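Local coordinates for protein acetylornithine aminotransferase (Aquifex aeolicus, PDB 2EH6) that catalyses the pyridoxal phosphate-dependent transfer of an amino group between N(2)-acetyl-L-ornithine and 2-oxoglutarate, the fourth step from glutamate in arginine biosynthesis, at residues D206-I211 and K233-A238; L31-G36 and K339-N344. One frame throughout, in Å; residues are numbered along the deposited sequence.

Interaction 1 (D206-I211 and K233-A238); sequences DVLLII and KPDVIA
Leu208 lies across the carboxylate of Asp235. Its CD2 is 3.6 Å from Asp235 CG, and the two side chains cross at about a right angle. With CG anti to the carbonyl carbon (chi1 -63°), CD2 reaches the Asp235 carboxylate; the side chain also touches helix 95-112.

Leu209 follows, and its backbone is held at both polar atoms. Its N donates to Asp235 OD2 at 2.7 Å, nearly straight at 172°, using the anti lone pair of that oxygen. Its O takes two bonds: Asp235 N lies in the carbonyl plane, while Val236 N is farther off, at 3.3 Å. Asp235 OD1 forms a salt bridge with Arg255, so the two oxygens of the carboxylate have different partners. With an alanine here the carboxylate is gone, which would probably leave Leu209 N without this acceptor and cost Arg255 this salt bridge.

From Ile210 on, the two chains run as neighbouring parallel strands in the seven-stranded mixed sheet of the large domain of this fold-type I aminotransferase. Ile210 pairs with Val236, and their side chains share one face, with Ile210 CG2 4.3 Å from Val236 CB.

Ile211 pairs with Ile237 on the other face. Ile211 N donates to Val236 O at 2.9 Å, and Ile211 O accepts from Ala238 N at 3.0 Å. The side chain of Ile211 turns back to Pro234: CG1 is anti to the carbonyl carbon (chi1 -57°), and CD1 rests 3.6 Å from Pro234 CB. Tyr227 touches both Ile211 and Pro234.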
ATOM      1  N   ASP A 206      -0.207 -23.112  21.879  1.00 46.27           N
ATOM      2  CA  ASP A 206       1.008 -22.447  21.386  1.00 46.61           C
ATOM      3  C   ASP A 206       0.838 -21.909  19.957  1.00 45.85           C
ATOM      4  O   ASP A 206       1.600 -22.196  19.041  1.00 44.91           O
ATOM      5  CB  ASP A 206       2.191 -23.417  21.459  1.00 48.19           C
ATOM      6  CG  ASP A 206       3.497 -22.628  21.551  1.00 50.85           C
ATOM      7  OD1 ASP A 206       3.554 -21.702  22.364  1.00 53.27           O
ATOM      8  OD2 ASP A 206       4.441 -22.960  20.837  1.00 53.17           O
ATOM      9  N   VAL A 207      -0.244 -21.119  19.793  1.00 43.46           N
ATOM     10  CA  VAL A 207      -0.524 -20.497  18.502  1.00 41.09           C
ATOM     11  C   VAL A 207      -0.593 -18.973  18.629  1.00 38.97           C
ATOM     12  O   VAL A 207      -1.132 -18.431  19.585  1.00 36.00           O
ATOM     13  CB  VAL A 207      -1.875 -21.025  18.013  1.00 41.88           C
ATOM     14  CG1 VAL A 207      -2.348 -20.214  16.809  1.00 42.86           C
ATOM     15  CG2 VAL A 207      -1.755 -22.486  17.622  1.00 42.98           C
ATOM     16  N   LEU A 208      -0.033 -18.268  17.649  1.00 35.68           N
ATOM     17  CA  LEU A 208      -0.020 -16.809  17.675  1.00 34.13           C
ATOM     18  C   LEU A 208      -1.398 -16.199  17.480  1.00 31.90           C
ATOM     19  O   LEU A 208      -2.188 -16.664  16.659  1.00 32.64           O
ATOM     20  CB  LEU A 208       0.922 -16.261  16.597  1.00 33.22           C
ATOM     21  CG  LEU A 208       2.415 -16.585  16.692  1.00 34.24           C
ATOM     22  CD1 LEU A 208       3.150 -15.939  15.518  1.00 33.09           C
ATOM     23  CD2 LEU A 208       2.971 -16.079  18.016  1.00 33.34           C
ATOM     24  N   LEU A 209      -1.680 -15.154  18.250  1.00 31.65           N
ATOM     25  CA  LEU A 209      -2.946 -14.441  18.153  1.00 31.21           C
ATOM     26  C   LEU A 209      -2.663 -13.149  17.393  1.00 30.52           C
ATOM     27  O   LEU A 209      -1.886 -12.306  17.844  1.00 29.45           O
ATOM     28  CB  LEU A 209      -3.498 -14.119  19.546  1.00 31.31           C
ATOM     29  CG  LEU A 209      -4.765 -13.258  19.591  1.00 32.69           C
ATOM     30  CD1 LEU A 209      -5.875 -13.931  18.803  1.00 29.26           C
ATOM     31  CD2 LEU A 209      -5.186 -13.028  21.031  1.00 32.00           C
ATOM     32  N   ILE A 210      -3.285 -13.011  16.228  1.00 31.40           N
ATOM     33  CA  ILE A 210      -3.100 -11.836  15.385  1.00 29.27           C
ATOM     34  C   ILE A 210      -4.431 -11.124  15.270  1.00 28.05           C
ATOM     35  O   ILE A 210      -5.386 -11.664  14.711  1.00 28.51           O
ATOM     36  CB  ILE A 210      -2.636 -12.237  13.973  1.00 30.80           C
ATOM     37  CG1 ILE A 210      -1.369 -13.087  14.070  1.00 30.32           C
ATOM     38  CG2 ILE A 210      -2.400 -10.983  13.122  1.00 28.24           C
ATOM     39  CD1 ILE A 210      -1.051 -13.863  12.810  1.00 31.86           C
ATOM     40  N   ILE A 211      -4.501  -9.917  15.816  1.00 27.42           N
ATOM     41  CA  ILE A 211      -5.736  -9.154  15.768  1.00 27.05           C
ATOM     42  C   ILE A 211      -5.621  -8.047  14.732  1.00 27.01           C
ATOM     43  O   ILE A 211      -4.692  -7.236  14.757  1.00 23.84           O
ATOM     44  CB  ILE A 211      -6.075  -8.541  17.146  1.00 27.50           C
ATOM     45  CG1 ILE A 211      -6.153  -9.654  18.199  1.00 28.02           C
ATOM     46  CG2 ILE A 211      -7.395  -7.788  17.071  1.00 27.86           C
ATOM     47  CD1 ILE A 211      -6.437  -9.163  19.611  1.00 30.18           C
ATOM     48  N   LYS A 233      -4.136 -10.173  24.945  1.00 35.55           N
ATOM     49  CA  LYS A 233      -2.689 -10.032  24.837  1.00 35.69           C
ATOM     50  C   LYS A 233      -2.206 -10.576  23.496  1.00 34.65           C
ATOM     51  O   LYS A 233      -1.522 -11.597  23.431  1.00 33.62           O
ATOM     52  CB  LYS A 233      -2.003 -10.775  25.985  1.00 38.56           C
ATOM     53  CG  LYS A 233      -2.363 -10.236  27.359  1.00 40.44           C
ATOM     54  CD  LYS A 233      -1.742 -11.078  28.464  1.00 44.04           C
ATOM     55  CE  LYS A 233      -2.033 -10.480  29.833  1.00 46.37           C
ATOM     56  NZ  LYS A 233      -3.501 -10.298  30.050  1.00 49.25           N
ATOM     57  N   PRO A 234      -2.559  -9.887  22.402  1.00 33.22           N
ATOM     58  CA  PRO A 234      -2.159 -10.308  21.057  1.00 30.98           C
ATOM     59  C   PRO A 234      -0.654 -10.300  20.815  1.00 30.30           C
ATOM     60  O   PRO A 234       0.082  -9.479  21.366  1.00 29.94           O
ATOM     61  CB  PRO A 234      -2.902  -9.319  20.157  1.00 32.69           C
ATOM     62  CG  PRO A 234      -2.961  -8.074  21.004  1.00 32.38           C
ATOM     63  CD  PRO A 234      -3.338  -8.633  22.356  1.00 30.41           C
ATOM     64  N   ASP A 235      -0.197 -11.230  19.986  1.00 28.55           N
ATOM     65  CA  ASP A 235       1.212 -11.315  19.652  1.00 28.26           C
ATOM     66  C   ASP A 235       1.501 -10.293  18.551  1.00 28.93           C
ATOM     67  O   ASP A 235       2.597  -9.738  18.470  1.00 29.20           O
ATOM     68  CB  ASP A 235       1.538 -12.731  19.176  1.00 29.86           C
ATOM     69  CG  ASP A 235       1.242 -13.779  20.242  1.00 30.77           C
ATOM     70  OD1 ASP A 235       1.989 -13.830  21.234  1.00 31.17           O
ATOM     71  OD2 ASP A 235       0.259 -14.534  20.096  1.00 29.23           O
ATOM     72  N   VAL A 236       0.501 -10.048  17.710  1.00 29.08           N
ATOM     73  CA  VAL A 236       0.633  -9.085  16.620  1.00 28.64           C
ATOM     74  C   VAL A 236      -0.707  -8.416  16.323  1.00 28.41           C
ATOM     75  O   VAL A 236      -1.757  -9.052  16.397  1.00 27.73           O
ATOM     76  CB  VAL A 236       1.097  -9.764  15.303  1.00 28.53           C
ATOM     77  CG1 VAL A 236       1.381  -8.699  14.241  1.00 27.85           C
ATOM     78  CG2 VAL A 236       2.336 -10.613  15.543  1.00 26.62           C
ATOM     79  N   ILE A 237      -0.673  -7.125  16.010  1.00 29.03           N
ATOM     80  CA  ILE A 237      -1.899  -6.430  15.624  1.00 27.66           C
ATOM     81  C   ILE A 237      -1.587  -5.644  14.353  1.00 25.67           C
ATOM     82  O   ILE A 237      -0.438  -5.268  14.119  1.00 23.00           O
ATOM     83  CB  ILE A 237      -2.417  -5.457  16.718  1.00 28.81           C
ATOM     84  CG1 ILE A 237      -1.397  -4.353  16.984  1.00 27.52           C
ATOM     85  CG2 ILE A 237      -2.739  -6.240  17.996  1.00 31.35           C
ATOM     86  CD1 ILE A 237      -1.921  -3.260  17.902  1.00 27.42           C
ATOM     87  N   ALA A 238      -2.605  -5.428  13.526  1.00 24.08           N
ATOM     88  CA  ALA A 238      -2.436  -4.677  12.286  1.00 22.79           C
ATOM     89  C   ALA A 238      -3.228  -3.383  12.426  1.00 21.08           C
ATOM     90  O   ALA A 238      -4.332  -3.382  12.967  1.00 22.37           O
ATOM     91  CB  ALA A 238      -2.951  -5.494  11.097  1.00 22.42           C
TER

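Interaction 2 (L31-G36 and K339-N344); sequences LDFVSG and KGLLIN
Leu342, Leu31 and Val34 bury the most surface here. Leu342 N donates to Leu31 O at 3.0 Å, nearly in line with the carbonyl bond. The side chain of Leu342 leaves on the face that Asp32 shares. Its CG is anti to the carbonyl carbon (chi1 -56°), and CD1 comes within 3.9 Å of Asp32 OD1. That oxygen is also gripped by Val34 N and Ser35 N. Both reach it from the same face, above the carboxylate plane. The Val34 N bond makes an Asx turn, and the Ser35 N bond extends it to an Asx motif.

Leu31 occupies the other face. Its N donates to Gly340 O at 2.8 Å, from above the carbonyl plane. Gly340 has positive phi and closes helix 330-338 with a Schellman motif, so the bond lies just where the chain leaves that helix. Leu31 and Leu341 run side by side and point the same way, with Leu31 CB 4.0 Å from Leu341 CD1. The same CD1 meets Phe33 CD1 obliquely. Leu31 CD1 lies at the edge of the Phe33 ring, in its plane.

Val34 comes in past the end of the pairing. Its CG2 is anti to the carbonyl carbon and reaches the backbone, 3.3 Å from Ile343 C. Val34 CG2 also lies 3.8 Å from Asn344 CB. Tyr67 of the second subunit packs on Val34 and Leu342. Phe33 N adds a bent bond to Leu342 O.

The arrangement is a short parallel strand pair. It joins the N-terminal and C-terminal parts of the chain in one mixed sheet of this class-III aminotransferase.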
ATOM      1  N   LEU A  31     -23.359  15.833   6.288  1.00 28.67           N
ATOM      2  CA  LEU A  31     -22.840  15.481   7.609  1.00 29.26           C
ATOM      3  C   LEU A  31     -22.208  14.110   7.362  1.00 29.89           C
ATOM      4  O   LEU A  31     -22.874  13.180   6.903  1.00 31.12           O
ATOM      5  CB  LEU A  31     -23.987  15.388   8.625  1.00 28.92           C
ATOM      6  CG  LEU A  31     -23.710  15.013  10.088  1.00 29.24           C
ATOM      7  CD1 LEU A  31     -22.634  15.897  10.687  1.00 27.30           C
ATOM      8  CD2 LEU A  31     -25.007  15.151  10.881  1.00 26.40           C
ATOM      9  N   ASP A  32     -20.922  13.992   7.660  1.00 29.17           N
ATOM     10  CA  ASP A  32     -20.186  12.764   7.398  1.00 28.73           C
ATOM     11  C   ASP A  32     -20.159  11.728   8.516  1.00 27.76           C
ATOM     12  O   ASP A  32     -19.414  11.861   9.482  1.00 28.47           O
ATOM     13  CB  ASP A  32     -18.757  13.129   6.988  1.00 27.14           C
ATOM     14  CG  ASP A  32     -17.928  11.919   6.597  1.00 28.82           C
ATOM     15  OD1 ASP A  32     -18.503  10.827   6.407  1.00 28.42           O
ATOM     16  OD2 ASP A  32     -16.699  12.073   6.467  1.00 29.30           O
ATOM     17  N   PHE A  33     -20.974  10.690   8.370  1.00 26.29           N
ATOM     18  CA  PHE A  33     -21.016   9.620   9.355  1.00 26.53           C
ATOM     19  C   PHE A  33     -20.395   8.335   8.817  1.00 26.67           C
ATOM     20  O   PHE A  33     -20.736   7.232   9.249  1.00 26.74           O
ATOM     21  CB  PHE A  33     -22.452   9.371   9.818  1.00 27.38           C
ATOM     22  CG  PHE A  33     -22.815  10.138  11.054  1.00 28.42           C
ATOM     23  CD1 PHE A  33     -22.715  11.524  11.076  1.00 28.73           C
ATOM     24  CD2 PHE A  33     -23.206   9.473  12.212  1.00 28.66           C
ATOM     25  CE1 PHE A  33     -22.992  12.241  12.237  1.00 31.10           C
ATOM     26  CE2 PHE A  33     -23.485  10.179  13.376  1.00 29.82           C
ATOM     27  CZ  PHE A  33     -23.377  11.565  13.389  1.00 29.95           C
ATOM     28  N   VAL A  34     -19.474   8.494   7.872  1.00 25.52           N
ATOM     29  CA  VAL A  34     -18.773   7.365   7.270  1.00 25.65           C
ATOM     30  C   VAL A  34     -17.258   7.598   7.330  1.00 24.94           C
ATOM     31  O   VAL A  34     -16.474   6.650   7.331  1.00 28.63           O
ATOM     32  CB  VAL A  34     -19.191   7.165   5.791  1.00 26.19           C
ATOM     33  CG1 VAL A  34     -18.264   6.172   5.112  1.00 26.68           C
ATOM     34  CG2 VAL A  34     -20.628   6.659   5.724  1.00 28.12           C
ATOM     35  N   SER A  35     -16.862   8.865   7.379  1.00 23.11           N
ATOM     36  CA  SER A  35     -15.452   9.263   7.433  1.00 22.34           C
ATOM     37  C   SER A  35     -14.529   8.472   6.496  1.00 23.99           C
ATOM     38  O   SER A  35     -13.410   8.098   6.875  1.00 22.43           O
ATOM     39  CB  SER A  35     -14.921   9.180   8.874  1.00 21.84           C
ATOM     40  OG  SER A  35     -14.818   7.839   9.329  1.00 26.87           O
ATOM     41  N   GLY A  36     -14.992   8.231   5.274  1.00 23.03           N
ATOM     42  CA  GLY A  36     -14.186   7.516   4.295  1.00 22.88           C
ATOM     43  C   GLY A  36     -13.870   6.102   4.733  1.00 21.90           C
ATOM     44  O   GLY A  36     -12.820   5.554   4.389  1.00 22.23           O
ATOM     45  N   LYS A 339     -30.736  13.768   1.864  1.00 39.59           N
ATOM     46  CA  LYS A 339     -31.023  14.635   3.000  1.00 38.53           C
ATOM     47  C   LYS A 339     -29.776  15.186   3.688  1.00 37.20           C
ATOM     48  O   LYS A 339     -29.843  15.640   4.828  1.00 37.74           O
ATOM     49  CB  LYS A 339     -31.895  13.903   4.023  1.00 40.74           C
ATOM     50  CG  LYS A 339     -33.218  13.410   3.454  1.00 44.90           C
ATOM     51  CD  LYS A 339     -34.325  13.447   4.495  1.00 48.36           C
ATOM     52  CE  LYS A 339     -35.663  13.068   3.877  1.00 50.11           C
ATOM     53  NZ  LYS A 339     -36.806  13.626   4.654  1.00 52.05           N
ATOM     54  N   GLY A 340     -28.644  15.145   2.995  1.00 35.14           N
ATOM     55  CA  GLY A 340     -27.411  15.673   3.558  1.00 34.86           C
ATOM     56  C   GLY A 340     -26.731  14.839   4.632  1.00 34.16           C
ATOM     57  O   GLY A 340     -26.054  15.385   5.508  1.00 33.96           O
ATOM     58  N   LEU A 341     -26.909  13.522   4.576  1.00 32.97           N
ATOM     59  CA  LEU A 341     -26.279  12.631   5.551  1.00 33.11           C
ATOM     60  C   LEU A 341     -25.611  11.458   4.853  1.00 32.79           C
ATOM     61  O   LEU A 341     -26.241  10.756   4.057  1.00 32.54           O
ATOM     62  CB  LEU A 341     -27.302  12.086   6.556  1.00 32.45           C
ATOM     63  CG  LEU A 341     -26.706  11.070   7.547  1.00 30.64           C
ATOM     64  CD1 LEU A 341     -25.749  11.791   8.489  1.00 29.33           C
ATOM     65  CD2 LEU A 341     -27.810  10.381   8.337  1.00 31.31           C
ATOM     66  N   LEU A 342     -24.334  11.251   5.158  1.00 32.11           N
ATOM     67  CA  LEU A 342     -23.574  10.154   4.579  1.00 32.05           C
ATOM     68  C   LEU A 342     -23.525   8.973   5.539  1.00 32.79           C
ATOM     69  O   LEU A 342     -22.942   9.069   6.628  1.00 30.10           O
ATOM     70  CB  LEU A 342     -22.139  10.589   4.272  1.00 31.45           C
ATOM     71  CG  LEU A 342     -21.905  11.800   3.369  1.00 32.09           C
ATOM     72  CD1 LEU A 342     -20.403  12.028   3.223  1.00 33.19           C
ATOM     73  CD2 LEU A 342     -22.547  11.566   2.012  1.00 31.51           C
ATOM     74  N   ILE A 343     -24.151   7.869   5.140  1.00 31.50           N
ATOM     75  CA  ILE A 343     -24.141   6.651   5.935  1.00 30.62           C
ATOM     76  C   ILE A 343     -23.689   5.530   5.002  1.00 32.31           C
ATOM     77  O   ILE A 343     -23.598   5.724   3.786  1.00 31.94           O
ATOM     78  CB  ILE A 343     -25.539   6.322   6.533  1.00 31.18           C
ATOM     79  CG1 ILE A 343     -26.595   6.251   5.425  1.00 30.64           C
ATOM     80  CG2 ILE A 343     -25.921   7.369   7.566  1.00 28.72           C
ATOM     81  CD1 ILE A 343     -27.994   5.951   5.940  1.00 32.73           C
ATOM     82  N   ASN A 344     -23.401   4.363   5.567  1.00 32.05           N
ATOM     83  CA  ASN A 344     -22.932   3.234   4.773  1.00 32.20           C
ATOM     84  C   ASN A 344     -23.770   1.975   4.977  1.00 33.26           C
ATOM     85  O   ASN A 344     -24.334   1.755   6.045  1.00 34.30           O
ATOM     86  CB  ASN A 344     -21.464   2.956   5.108  1.00 30.27           C
ATOM     87  CG  ASN A 344     -20.908   1.758   4.366  1.00 31.86           C
ATOM     88  OD1 ASN A 344     -20.739   0.682   4.941  1.00 32.24           O
ATOM     89  ND2 ASN A 344     -20.621   1.938   3.081  1.00 29.02           N
TER

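In the fold
The contacts lie on opposite sides of the chain's centre. Their centres are about 33 Å apart, and their nearest atoms about 15 Å. Each pairs parallel strands, but in different seven-stranded mixed sheets. Interaction 1 joins 208-212 to 236-239 in the sheet of the large, cofactor-binding domain. Interaction 2 joins 29-32 to 341-346 and brings the chain's N- and C-terminal parts together in the other sheet. Along the chain, interaction 1 lies inside the loop that interaction 2 closes. The side chain of Ala238 is about 7 Å from a bound pyridoxal phosphate, and that of Asn344 about 10 Å. Interaction 2 also meets the second subunit; no other protein chain touches the segments of interaction 1.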